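Local structure of PbSGBP-B lipoprotein (Prevotella bryantii B14, 6D2Y) at residues A[42-47]-A[65-70]; A[75-80]-A[94-99]; A[281-286]-A[338-343]; A[298-303]-A[420-425]. The protein is a surface lipoprotein that probably binds polysaccharide at the cell surface as part of a polysaccharide-utilisation system. All blocks are in the same frame, centred on the assembly; numbering follows the deposited sequence.

Interaction 1 of 4, residues A[42-47]-A[65-70]; sequences YIRPVD and CLVGDN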
loop_
_atom_site.group_PDB
_atom_site.type_symbol
_atom_site.label_atom_id
_atom_site.label_comp_id
_atom_site.label_asym_id
_atom_site.label_seq_id
_atom_site.Cartn_x
_atom_site.Cartn_y
_atom_site.Cartn_z
ATOM N N TYR A 42 38.421 18.758 9.325
ATOM C CA TYR A 42 37.067 18.715 8.787
ATOM C C TYR A 42 36.992 17.586 7.769
ATOM O O TYR A 42 38.002 16.966 7.421
ATOM C CB TYR A 42 36.655 20.053 8.163
ATOM C CG TYR A 42 37.530 20.535 7.027
ATOM C CD1 TYR A 42 37.287 20.137 5.717
ATOM C CD2 TYR A 42 38.587 21.405 7.261
ATOM C CE1 TYR A 42 38.082 20.583 4.676
ATOM C CE2 TYR A 42 39.387 21.855 6.225
ATOM C CZ TYR A 42 39.130 21.441 4.935
ATOM O OH TYR A 42 39.924 21.887 3.902
ATOM N N ILE A 43 35.774 17.321 7.299
ATOM C CA ILE A 43 35.506 16.294 6.301
ATOM C C ILE A 43 34.827 16.951 5.110
ATOM O O ILE A 43 33.831 17.664 5.272
ATOM C CB ILE A 43 34.629 15.162 6.867
ATOM C CG1 ILE A 43 35.239 14.607 8.154
ATOM C CG2 ILE A 43 34.435 14.066 5.824
ATOM C CD1 ILE A 43 34.801 13.201 8.471
ATOM N N ARG A 44 35.361 16.708 3.919
ATOM C CA ARG A 44 34.857 17.272 2.679
ATOM C C ARG A 44 34.487 16.157 1.708
ATOM O O ARG A 44 34.963 15.022 1.840
ATOM C CB ARG A 44 35.902 18.200 2.040
ATOM C CG ARG A 44 36.940 17.484 1.191
ATOM C CD ARG A 44 38.076 18.414 0.792
ATOM N NE ARG A 44 39.179 17.687 0.169
ATOM C CZ ARG A 44 40.454 18.055 0.241
ATOM N NH1 ARG A 44 40.794 19.147 0.911
ATOM N NH2 ARG A 44 41.391 17.330 -0.358
ATOM N N PRO A 45 33.622 16.435 0.734
ATOM C CA PRO A 45 33.285 15.417 -0.268
ATOM C C PRO A 45 34.471 15.128 -1.176
ATOM O O PRO A 45 35.466 15.854 -1.211
ATOM C CB PRO A 45 32.124 16.043 -1.046
ATOM C CG PRO A 45 31.598 17.126 -0.156
ATOM C CD PRO A 45 32.785 17.638 0.593
ATOM N N VAL A 46 34.348 14.036 -1.929
ATOM C CA VAL A 46 35.431 13.596 -2.799
ATOM C C VAL A 46 35.224 13.981 -4.263
ATOM O O VAL A 46 36.213 14.084 -5.006
ATOM C CB VAL A 46 35.653 12.073 -2.672
ATOM C CG1 VAL A 46 34.672 11.303 -3.545
ATOM C CG2 VAL A 46 37.089 11.714 -3.025
ATOM N N ASP A 47 33.987 14.204 -4.699
ATOM C CA ASP A 47 33.783 14.583 -6.088
ATOM C C ASP A 47 33.958 16.091 -6.257
ATOM O O ASP A 47 33.829 16.873 -5.311
ATOM C CB ASP A 47 32.409 14.114 -6.590
ATOM C CG ASP A 47 31.247 14.762 -5.854
ATOM O OD1 ASP A 47 31.153 16.005 -5.840
ATOM O OD2 ASP A 47 30.416 14.017 -5.295
ATOM N N CYS A 65 36.227 12.517 2.266
ATOM C CA CYS A 65 37.659 12.773 2.372
ATOM C C CYS A 65 37.946 13.490 3.682
ATOM O O CYS A 65 37.422 14.582 3.924
ATOM C CB CYS A 65 38.167 13.602 1.191
ATOM S SG CYS A 65 39.924 14.003 1.305
ATOM N N LEU A 66 38.783 12.879 4.516
ATOM C CA LEU A 66 39.183 13.476 5.780
ATOM C C LEU A 66 40.295 14.489 5.552
ATOM O O LEU A 66 41.180 14.285 4.717
ATOM C CB LEU A 66 39.655 12.397 6.756
ATOM C CG LEU A 66 38.632 11.594 7.570
ATOM C CD1 LEU A 66 37.501 11.041 6.723
ATOM C CD2 LEU A 66 39.333 10.460 8.287
ATOM N N VAL A 67 40.248 15.589 6.298
ATOM C CA VAL A 67 41.252 16.642 6.200
ATOM C C VAL A 67 41.814 16.852 7.601
ATOM O O VAL A 67 41.203 17.532 8.432
ATOM C CB VAL A 67 40.688 17.942 5.616
ATOM C CG1 VAL A 67 41.712 19.062 5.723
ATOM C CG2 VAL A 67 40.289 17.728 4.164
ATOM N N GLY A 68 42.971 16.255 7.867
ATOM C CA GLY A 68 43.637 16.363 9.149
ATOM C C GLY A 68 45.125 16.145 8.983
ATOM O O GLY A 68 45.634 16.272 7.869
ATOM N N ASP A 69 45.842 15.848 10.066
ATOM C CA ASP A 69 47.270 15.561 9.997
ATOM C C ASP A 69 47.565 14.229 10.678
ATOM O O ASP A 69 46.778 13.735 11.491
ATOM C CB ASP A 69 48.134 16.670 10.644
ATOM C CG ASP A 69 47.970 18.036 9.970
ATOM O OD1 ASP A 69 48.759 18.946 10.296
ATOM O OD2 ASP A 69 47.064 18.224 9.133
ATOM N N ASN A 70 48.723 13.656 10.331
ATOM C CA ASN A 70 49.140 12.330 10.803
ATOM C C ASN A 70 48.067 11.282 10.531
ATOM O O ASN A 70 47.847 10.365 11.324
ATOM C CB ASN A 70 49.513 12.353 12.286
ATOM C CG ASN A 70 50.698 13.244 12.573
ATOM O OD1 ASN A 70 51.476 13.565 11.678
ATOM N ND2 ASN A 70 50.853 13.638 13.832
#
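Cys65 and Arg44 form a hydrogen-bonded pair in the antiparallel sheet of an N-terminal beta sandwich, where strand 63-69 lies between strands 39-45 and 95-99. The pair exchanges two backbone bonds, Cys65 N to Arg44 O at 2.8 Å and Arg44 N to Cys65 O at 3.0 Å. Cys65 lies on the same face of the sheet as Arg44, and its SG is 3.9 Å from Arg44 NE, oblique to the guanidinium.

Leu66 pairs with Ile43 in a non-hydrogen-bonded position on the other face. Their side chains run side by side in the same direction, Ile43 CD1 meeting Leu66 CD1 at 3.9 Å. Both also touch Met112 of the facing sheet, which identifies this as the inner face of the sandwich.

Val67 returns to the face of Cys65. Its N donates to Tyr42 O at 2.9 Å, and its O accepts from Tyr42 N. With Tyr42 CG between backbone N and carbonyl carbon (chi1 59°), the ring offers a face to the neighbouring strand. Val67 CB sits 3.8 Å above the plane of the Tyr42 ring, over its centre. Val67 CG2 reaches Arg44 NH1 at 3.6 Å, over one face of the guanidinium.

Interaction 2 of 4, residues A[75-80]-A[94-99]; sequences KGILFN and HTLIVS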
loop_
_atom_site.group_PDB
_atom_site.type_symbol
_atom_site.label_atom_id
_atom_site.label_comp_id
_atom_site.label_asym_id
_atom_site.label_seq_id
_atom_site.Cartn_x
_atom_site.Cartn_y
_atom_site.Cartn_z
ATOM N N LYS A 75 44.999 2.986 11.449
ATOM C CA LYS A 75 44.994 1.620 10.941
ATOM C C LYS A 75 43.595 1.159 10.560
ATOM O O LYS A 75 43.424 0.472 9.548
ATOM C CB LYS A 75 45.601 0.670 11.976
ATOM C CG LYS A 75 47.115 0.662 11.965
ATOM C CD LYS A 75 47.642 0.856 10.552
ATOM C CE LYS A 75 49.117 1.199 10.549
ATOM N NZ LYS A 75 49.343 2.430 9.749
ATOM N N GLY A 76 42.591 1.528 11.349
ATOM C CA GLY A 76 41.223 1.172 11.042
ATOM C C GLY A 76 40.294 2.340 11.305
ATOM O O GLY A 76 40.595 3.240 12.093
ATOM N N ILE A 77 39.153 2.311 10.621
ATOM C CA ILE A 77 38.087 3.287 10.806
ATOM C C ILE A 77 36.775 2.527 10.928
ATOM O O ILE A 77 36.463 1.684 10.080
ATOM C CB ILE A 77 38.019 4.289 9.635
ATOM C CG1 ILE A 77 39.224 5.232 9.649
ATOM C CG2 ILE A 77 36.727 5.085 9.683
ATOM C CD1 ILE A 77 39.189 6.296 8.564
ATOM N N LEU A 78 36.008 2.821 11.971
ATOM C CA LEU A 78 34.649 2.317 12.096
ATOM C C LEU A 78 33.673 3.478 12.122
ATOM O O LEU A 78 33.856 4.430 12.887
ATOM C CB LEU A 78 34.467 1.484 13.357
ATOM C CG LEU A 78 35.166 0.137 13.342
ATOM C CD1 LEU A 78 36.447 0.318 14.124
ATOM C CD2 LEU A 78 34.274 -0.952 13.973
ATOM N N PHE A 79 32.643 3.391 11.288
ATOM C CA PHE A 79 31.475 4.257 11.378
ATOM C C PHE A 79 30.449 3.548 12.252
ATOM O O PHE A 79 29.895 2.517 11.853
ATOM C CB PHE A 79 30.921 4.537 9.985
ATOM C CG PHE A 79 31.777 5.453 9.167
ATOM C CD1 PHE A 79 32.842 4.961 8.427
ATOM C CD2 PHE A 79 31.514 6.809 9.134
ATOM C CE1 PHE A 79 33.628 5.811 7.667
ATOM C CE2 PHE A 79 32.294 7.663 8.378
ATOM C CZ PHE A 79 33.352 7.164 7.644
ATOM N N ASN A 80 30.206 4.090 13.448
ATOM C CA ASN A 80 29.384 3.438 14.473
ATOM C C ASN A 80 30.017 2.082 14.758
ATOM O O ASN A 80 31.179 2.049 15.200
ATOM C CB ASN A 80 27.923 3.407 14.021
ATOM C CG ASN A 80 27.388 4.781 13.699
ATOM O OD1 ASN A 80 27.174 5.611 14.591
ATOM N ND2 ASN A 80 27.155 5.028 12.418
ATOM N N HIS A 94 47.842 13.984 5.221
ATOM C CA HIS A 94 46.920 15.086 5.427
ATOM C C HIS A 94 45.540 14.855 4.830
ATOM O O HIS A 94 44.624 15.632 5.124
ATOM C CB HIS A 94 47.501 16.389 4.856
ATOM C CG HIS A 94 48.812 16.779 5.461
ATOM N ND1 HIS A 94 48.993 16.890 6.823
ATOM C CD2 HIS A 94 50.006 17.082 4.897
ATOM C CE1 HIS A 94 50.242 17.242 7.072
ATOM N NE2 HIS A 94 50.876 17.368 5.921
ATOM N N THR A 95 45.365 13.826 4.001
ATOM C CA THR A 95 44.066 13.485 3.439
ATOM C C THR A 95 43.876 11.978 3.483
ATOM O O THR A 95 44.788 11.217 3.149
ATOM C CB THR A 95 43.917 13.967 1.989
ATOM O OG1 THR A 95 44.897 13.320 1.168
ATOM C CG2 THR A 95 44.082 15.477 1.891
ATOM N N LEU A 96 42.684 11.558 3.895
ATOM C CA LEU A 96 42.279 10.159 3.859
ATOM C C LEU A 96 40.902 10.090 3.219
ATOM O O LEU A 96 39.973 10.775 3.664
ATOM C CB LEU A 96 42.256 9.538 5.264
ATOM C CG LEU A 96 41.991 8.033 5.411
ATOM C CD1 LEU A 96 42.586 7.529 6.710
ATOM C CD2 LEU A 96 40.511 7.691 5.365
ATOM N N ILE A 97 40.772 9.266 2.182
ATOM C CA ILE A 97 39.521 9.095 1.453
ATOM C C ILE A 97 38.997 7.697 1.751
ATOM O O ILE A 97 39.665 6.698 1.458
ATOM C CB ILE A 97 39.709 9.325 -0.055
ATOM C CG1 ILE A 97 40.146 10.766 -0.316
ATOM C CG2 ILE A 97 38.423 9.014 -0.813
ATOM C CD1 ILE A 97 40.469 11.058 -1.768
ATOM N N VAL A 98 37.813 7.631 2.357
ATOM C CA VAL A 98 37.181 6.378 2.745
ATOM C C VAL A 98 35.690 6.478 2.450
ATOM O O VAL A 98 35.098 7.560 2.491
ATOM C CB VAL A 98 37.437 6.054 4.238
ATOM C CG1 VAL A 98 36.794 7.100 5.143
ATOM C CG2 VAL A 98 36.948 4.654 4.595
ATOM N N SER A 99 35.084 5.340 2.132
ATOM C CA SER A 99 33.654 5.270 1.868
ATOM C C SER A 99 32.928 4.701 3.080
ATOM O O SER A 99 33.401 3.751 3.713
ATOM C CB SER A 99 33.361 4.420 0.630
ATOM O OG SER A 99 34.352 4.616 -0.363
#
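Just past Phe79, whose ring packs on Val98, the side-chain oxygen OD1 of Asn80 is gripped by two backbone N-H groups, those of Thr109 and Asp110, and this ties the end of strand 74-79 to the chain leading into strand 111-116. Before that point the contact is the interior of a beta sandwich: strands 75-79 and 95-99 belong to facing sheets. Their short axes pass 9.7 Å apart at 46°, a spacing bridged by side chains alone.

Ile77 and Leu96 reach toward each other tip to tip, Ile77 CD1 meeting Leu96 CD2 at 3.7 Å. Ile77 gets there because CG1 stands beside its backbone N (chi1 -70°) and the chain then extends, carrying CD1 across the gap. The same methyl comes within 4.3 Å of Val98 CG1, so one carbon touches two residues of the opposite strand.

Val98 CG1 also meets Phe79 CE1 at 4.2 Å, coming in at the ring's edge, near its plane. Met112 packs against both Ile77 and Phe79 from the adjoining strand. The meeting groups are all methyl or aromatic carbons, which implies that the two sheets are held here by dispersion and exclusion of water, without directional bonds.

Interaction 3 of 4, residues A[281-286]-A[338-343]; sequences EYWAGN and SQISLG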
loop_
_atom_site.group_PDB
_atom_site.type_symbol
_atom_site.label_atom_id
_atom_site.label_comp_id
_atom_site.label_asym_id
_atom_site.label_seq_id
_atom_site.Cartn_x
_atom_site.Cartn_y
_atom_site.Cartn_z
ATOM N N GLU A 281 -22.364 -5.944 -8.573
ATOM C CA GLU A 281 -22.602 -4.906 -9.567
ATOM C C GLU A 281 -23.319 -3.730 -8.924
ATOM O O GLU A 281 -24.433 -3.884 -8.413
ATOM C CB GLU A 281 -23.417 -5.455 -10.744
ATOM C CG GLU A 281 -22.844 -6.723 -11.371
ATOM C CD GLU A 281 -23.915 -7.656 -11.916
ATOM O OE1 GLU A 281 -25.115 -7.326 -11.803
ATOM O OE2 GLU A 281 -23.553 -8.719 -12.465
ATOM N N TYR A 282 -22.682 -2.561 -8.948
ATOM C CA TYR A 282 -23.340 -1.300 -8.620
ATOM C C TYR A 282 -23.357 -0.437 -9.874
ATOM O O TYR A 282 -22.318 0.090 -10.288
ATOM C CB TYR A 282 -22.649 -0.562 -7.474
ATOM C CG TYR A 282 -23.300 0.779 -7.195
ATOM C CD1 TYR A 282 -24.408 0.875 -6.365
ATOM C CD2 TYR A 282 -22.827 1.945 -7.788
ATOM C CE1 TYR A 282 -25.017 2.090 -6.120
ATOM C CE2 TYR A 282 -23.432 3.165 -7.551
ATOM C CZ TYR A 282 -24.526 3.231 -6.715
ATOM O OH TYR A 282 -25.130 4.444 -6.470
ATOM N N TRP A 283 -24.532 -0.283 -10.468
ATOM C CA TRP A 283 -24.716 0.553 -11.647
ATOM C C TRP A 283 -25.476 1.806 -11.233
ATOM O O TRP A 283 -26.541 1.713 -10.615
ATOM C CB TRP A 283 -25.457 -0.209 -12.747
ATOM C CG TRP A 283 -24.817 -1.529 -13.091
ATOM C CD1 TRP A 283 -23.519 -1.897 -12.864
ATOM C CD2 TRP A 283 -25.446 -2.653 -13.723
ATOM N NE1 TRP A 283 -23.305 -3.177 -13.314
ATOM C CE2 TRP A 283 -24.470 -3.663 -13.846
ATOM C CE3 TRP A 283 -26.737 -2.901 -14.196
ATOM C CZ2 TRP A 283 -24.747 -4.901 -14.422
ATOM C CZ3 TRP A 283 -27.010 -4.130 -14.767
ATOM C CH2 TRP A 283 -26.020 -5.115 -14.875
ATOM N N ALA A 284 -24.914 2.970 -11.551
ATOM C CA ALA A 284 -25.549 4.231 -11.193
ATOM C C ALA A 284 -26.855 4.409 -11.958
ATOM O O ALA A 284 -26.984 3.986 -13.110
ATOM C CB ALA A 284 -24.609 5.401 -11.481
ATOM N N GLY A 285 -27.823 5.040 -11.309
ATOM C CA GLY A 285 -29.135 5.262 -11.877
ATOM C C GLY A 285 -30.170 4.314 -11.296
ATOM O O GLY A 285 -29.858 3.340 -10.609
ATOM N N ASN A 286 -31.431 4.622 -11.586
ATOM C CA ASN A 286 -32.545 3.801 -11.118
ATOM C C ASN A 286 -33.756 4.009 -12.029
ATOM O O ASN A 286 -34.836 4.417 -11.602
ATOM C CB ASN A 286 -32.863 4.116 -9.658
ATOM C CG ASN A 286 -33.742 3.061 -9.006
ATOM O OD1 ASN A 286 -33.759 1.903 -9.427
ATOM N ND2 ASN A 286 -34.467 3.454 -7.965
ATOM N N SER A 338 -21.717 6.072 -19.920
ATOM C CA SER A 338 -21.677 5.644 -21.308
ATOM C C SER A 338 -21.541 4.130 -21.445
ATOM O O SER A 338 -21.992 3.567 -22.443
ATOM C CB SER A 338 -20.526 6.364 -22.018
ATOM O OG SER A 338 -20.033 5.596 -23.101
ATOM N N GLN A 339 -20.930 3.457 -20.477
ATOM C CA GLN A 339 -20.678 2.024 -20.586
ATOM C C GLN A 339 -21.743 1.182 -19.891
ATOM O O GLN A 339 -22.106 0.109 -20.388
ATOM C CB GLN A 339 -19.305 1.686 -19.996
ATOM C CG GLN A 339 -18.152 2.329 -20.734
ATOM C CD GLN A 339 -16.840 2.161 -19.992
ATOM O OE1 GLN A 339 -16.554 2.892 -19.041
ATOM N NE2 GLN A 339 -16.029 1.205 -20.428
ATOM N N ILE A 340 -22.245 1.642 -18.748
ATOM C CA ILE A 340 -23.154 0.849 -17.931
ATOM C C ILE A 340 -23.976 1.800 -17.072
ATOM O O ILE A 340 -23.476 2.823 -16.597
ATOM C CB ILE A 340 -22.378 -0.177 -17.069
ATOM C CG1 ILE A 340 -23.342 -1.022 -16.235
ATOM C CG2 ILE A 340 -21.359 0.521 -16.177
ATOM C CD1 ILE A 340 -24.289 -1.851 -17.067
ATOM N N SER A 341 -25.246 1.452 -16.882
ATOM C CA SER A 341 -26.141 2.199 -16.010
ATOM C C SER A 341 -27.323 1.303 -15.674
ATOM O O SER A 341 -27.604 0.331 -16.381
ATOM C CB SER A 341 -26.617 3.502 -16.664
ATOM O OG SER A 341 -27.369 3.236 -17.835
ATOM N N LEU A 342 -28.007 1.631 -14.582
ATOM C CA LEU A 342 -29.192 0.883 -14.166
ATOM C C LEU A 342 -30.413 1.543 -14.791
ATOM O O LEU A 342 -30.950 2.516 -14.258
ATOM C CB LEU A 342 -29.308 0.830 -12.649
ATOM C CG LEU A 342 -30.494 -0.005 -12.159
ATOM C CD1 LEU A 342 -30.265 -1.484 -12.437
ATOM C CD2 LEU A 342 -30.773 0.234 -10.684
ATOM N N GLY A 343 -30.852 1.013 -15.926
ATOM C CA GLY A 343 -32.006 1.564 -16.610
ATOM C C GLY A 343 -32.059 1.067 -18.042
ATOM O O GLY A 343 -31.425 0.074 -18.393
#
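Past the end of strand 279-282, residues 283-286 run alongside the loop 340-342 in nearly the same sense, their end-to-end directions 35° apart. The contact fastens a long loop, which follows strand 330-335, to the segment leaving the edge strand of a four-stranded antiparallel sheet in the C-terminal domain, classed with xyloglucan-binding domains. One backbone bond joins the two: Leu342 N donates to Ala284 O at 3.0 Å and is almost straight at 174°, although the donor stands above the carbonyl plane rather than on a lone pair. Gly285 has no side chain to interfere where Leu342 lies against it, and Leu342 CD2 comes within 3.2 Å of Gly285 O.

Among the side chains, Trp283 and Ile340 cross at about a right angle. With CG1 of Ile340 anti to its backbone N (chi1 -179°), the longer branch lies across one indole face. Ile340 CG1 is 3.4 Å from the centroid of the five-membered ring of Trp283, a CH-pi contact, while CD1 continues over the centre of the indole. Trp283 NE1 is hydrogen-bonded to Asn425 OD1 on strand 423-428, which would limit rotation of the ring.

Leu342, two residues after Ile340, also packs on Trp283, its CB 4.0 Å from Trp283 CB. Asn286 and Leu342 lie side by side, Asn286 OD1 3.6 Å from Leu342 CD2.

Interaction 4 of 4, residues A[298-303]-A[420-425]; sequences RLCDVA and DFSSLN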
loop_
_atom_site.group_PDB
_atom_site.type_symbol
_atom_site.label_atom_id
_atom_site.label_comp_id
_atom_site.label_asym_id
_atom_site.label_seq_id
_atom_site.Cartn_x
_atom_site.Cartn_y
_atom_site.Cartn_z
ATOM N N ARG A 298 -23.943 8.473 -9.013
ATOM C CA ARG A 298 -22.649 8.100 -9.563
ATOM C C ARG A 298 -21.610 8.066 -8.450
ATOM O O ARG A 298 -21.608 8.915 -7.553
ATOM C CB ARG A 298 -22.233 9.087 -10.656
ATOM C CG ARG A 298 -22.979 8.895 -11.969
ATOM C CD ARG A 298 -23.123 10.190 -12.760
ATOM N NE ARG A 298 -21.837 10.775 -13.129
ATOM C CZ ARG A 298 -21.440 11.992 -12.770
ATOM N NH1 ARG A 298 -22.233 12.762 -12.037
ATOM N NH2 ARG A 298 -20.253 12.443 -13.150
ATOM N N LEU A 299 -20.725 7.070 -8.500
ATOM C CA LEU A 299 -19.730 6.929 -7.443
ATOM C C LEU A 299 -18.765 8.108 -7.416
ATOM O O LEU A 299 -18.232 8.448 -6.354
ATOM C CB LEU A 299 -18.971 5.614 -7.611
ATOM C CG LEU A 299 -19.825 4.364 -7.407
ATOM C CD1 LEU A 299 -19.000 3.113 -7.632
ATOM C CD2 LEU A 299 -20.436 4.361 -6.014
ATOM N N CYS A 300 -18.538 8.751 -8.564
ATOM C CA CYS A 300 -17.658 9.914 -8.602
ATOM C C CYS A 300 -18.268 11.128 -7.914
ATOM O O CYS A 300 -17.549 12.092 -7.630
ATOM C CB CYS A 300 -17.306 10.260 -10.047
ATOM S SG CYS A 300 -18.737 10.484 -11.122
ATOM N N ASP A 301 -19.574 11.108 -7.650
ATOM C CA ASP A 301 -20.215 12.147 -6.858
ATOM C C ASP A 301 -20.274 11.801 -5.377
ATOM O O ASP A 301 -20.483 12.696 -4.552
ATOM C CB ASP A 301 -21.636 12.408 -7.370
ATOM C CG ASP A 301 -21.651 13.076 -8.729
ATOM O OD1 ASP A 301 -20.729 13.871 -9.015
ATOM O OD2 ASP A 301 -22.585 12.806 -9.511
ATOM N N VAL A 302 -20.099 10.525 -5.027
ATOM C CA VAL A 302 -20.099 10.120 -3.627
ATOM C C VAL A 302 -18.732 10.356 -2.995
ATOM O O VAL A 302 -18.637 10.790 -1.841
ATOM C CB VAL A 302 -20.542 8.651 -3.507
ATOM C CG1 VAL A 302 -20.374 8.151 -2.079
ATOM C CG2 VAL A 302 -21.986 8.501 -3.960
ATOM N N ALA A 303 -17.661 10.086 -3.737
ATOM C CA ALA A 303 -16.303 10.339 -3.284
ATOM C C ALA A 303 -15.529 11.056 -4.383
ATOM O O ALA A 303 -15.862 10.963 -5.567
ATOM C CB ALA A 303 -15.582 9.041 -2.891
ATOM N N ASP A 420 -15.585 8.466 -15.311
ATOM C CA ASP A 420 -15.357 7.041 -15.517
ATOM C C ASP A 420 -15.437 6.237 -14.226
ATOM O O ASP A 420 -15.319 5.008 -14.275
ATOM C CB ASP A 420 -13.999 6.826 -16.190
ATOM C CG ASP A 420 -13.881 7.560 -17.516
ATOM O OD1 ASP A 420 -14.035 8.799 -17.525
ATOM O OD2 ASP A 420 -13.641 6.903 -18.550
ATOM N N PHE A 421 -15.635 6.890 -13.082
ATOM C CA PHE A 421 -15.811 6.193 -11.813
ATOM C C PHE A 421 -17.247 6.332 -11.326
ATOM O O PHE A 421 -17.482 6.699 -10.172
ATOM C CB PHE A 421 -14.849 6.739 -10.754
ATOM C CG PHE A 421 -13.403 6.674 -11.148
ATOM C CD1 PHE A 421 -12.728 5.464 -11.171
ATOM C CD2 PHE A 421 -12.715 7.825 -11.494
ATOM C CE1 PHE A 421 -11.397 5.408 -11.531
ATOM C CE2 PHE A 421 -11.385 7.773 -11.855
ATOM C CZ PHE A 421 -10.725 6.564 -11.873
ATOM N N SER A 422 -18.215 6.059 -12.200
ATOM C CA SER A 422 -19.627 6.192 -11.854
ATOM C C SER A 422 -20.246 4.878 -11.386
ATOM O O SER A 422 -21.057 4.876 -10.451
ATOM C CB SER A 422 -20.415 6.731 -13.047
ATOM O OG SER A 422 -19.749 7.813 -13.674
ATOM N N SER A 423 -19.888 3.765 -12.027
ATOM C CA SER A 423 -20.358 2.444 -11.643
ATOM C C SER A 423 -19.167 1.544 -11.345
ATOM O O SER A 423 -18.040 1.806 -11.774
ATOM C CB SER A 423 -21.233 1.821 -12.736
ATOM O OG SER A 423 -22.350 2.641 -13.021
ATOM N N LEU A 424 -19.431 0.468 -10.605
ATOM C CA LEU A 424 -18.378 -0.439 -10.171
ATOM C C LEU A 424 -18.850 -1.879 -10.279
ATOM O O LEU A 424 -19.941 -2.216 -9.809
ATOM C CB LEU A 424 -17.950 -0.143 -8.729
ATOM C CG LEU A 424 -16.871 -1.077 -8.183
ATOM C CD1 LEU A 424 -15.537 -0.790 -8.855
ATOM C CD2 LEU A 424 -16.762 -0.961 -6.669
ATOM N N ASN A 425 -18.021 -2.720 -10.892
ATOM C CA ASN A 425 -18.238 -4.158 -10.947
ATOM C C ASN A 425 -17.068 -4.869 -10.282
ATOM O O ASN A 425 -15.909 -4.489 -10.476
ATOM C CB ASN A 425 -18.381 -4.649 -12.391
ATOM C CG ASN A 425 -19.816 -4.662 -12.863
ATOM O OD1 ASN A 425 -20.660 -3.937 -12.339
ATOM N ND2 ASN A 425 -20.103 -5.491 -13.861
#
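Leu299 and Leu424 cross at about a right angle, CD1 of Leu299 meeting CB of Leu424 at 3.6 Å. This joins a short, weakly bonded helical turn, 299-302, to the start of strand 423-428 in a beta sandwich. The strand opens with a classic beta bulge, Ser422 and Ser423 both facing Gly335. Ser422 O, at the bulge, accepts Leu299 N at 3.0 Å (N-H...O angle 166°), and this bond sets the turn against the strand.

Arg298 lies alongside Ser422 through its aliphatic part, CG touching Ser422 CB at 3.5 Å. Its chain then bends at chi3 (61°), bringing the guanidinium back toward its own turn. There NH1 forms a salt bridge with Asp301 OD2 at 2.6 Å, and Cys300 SG lies over one face of the group, offset toward its rim. The hydroxyl of Ser422 is bonded to Asn419 O.

Phe421 sends its ring away from the turn into an aromatic cluster, stacked on Phe305 and edge-to-face with Phe415 and Phe334, and leaves its backbone to meet the turn. Cys300 CB and Phe421 CB are 4.4 Å apart, whereas Leu299 CB presses closer, 3.2 Å from Phe421 O.

In the fold
The four contacts form two pairs at opposite ends of an elongated chain. Interactions 1 and 2 have centres 9 Å apart and share the sheet in which strands 63-69 and 95-99 are neighbours: Leu66 N is 2.6 Å from Leu96 O, a probable hydrogen bond. Interaction 1 pairs two strands of that sheet; interaction 2 packs the sheet against the facing one. Interactions 3 and 4, centres 10 Å apart, are linked by strands 279-282 and 423-428, with Tyr282 N 2.9 Å from Leu424 O. The centres of interactions 1 and 4 are about 60 Å apart. Interaction 4 lies nearest the magnesium site: the Leu299 side chain is about 11 Å from that of the magnesium ligand Asp225.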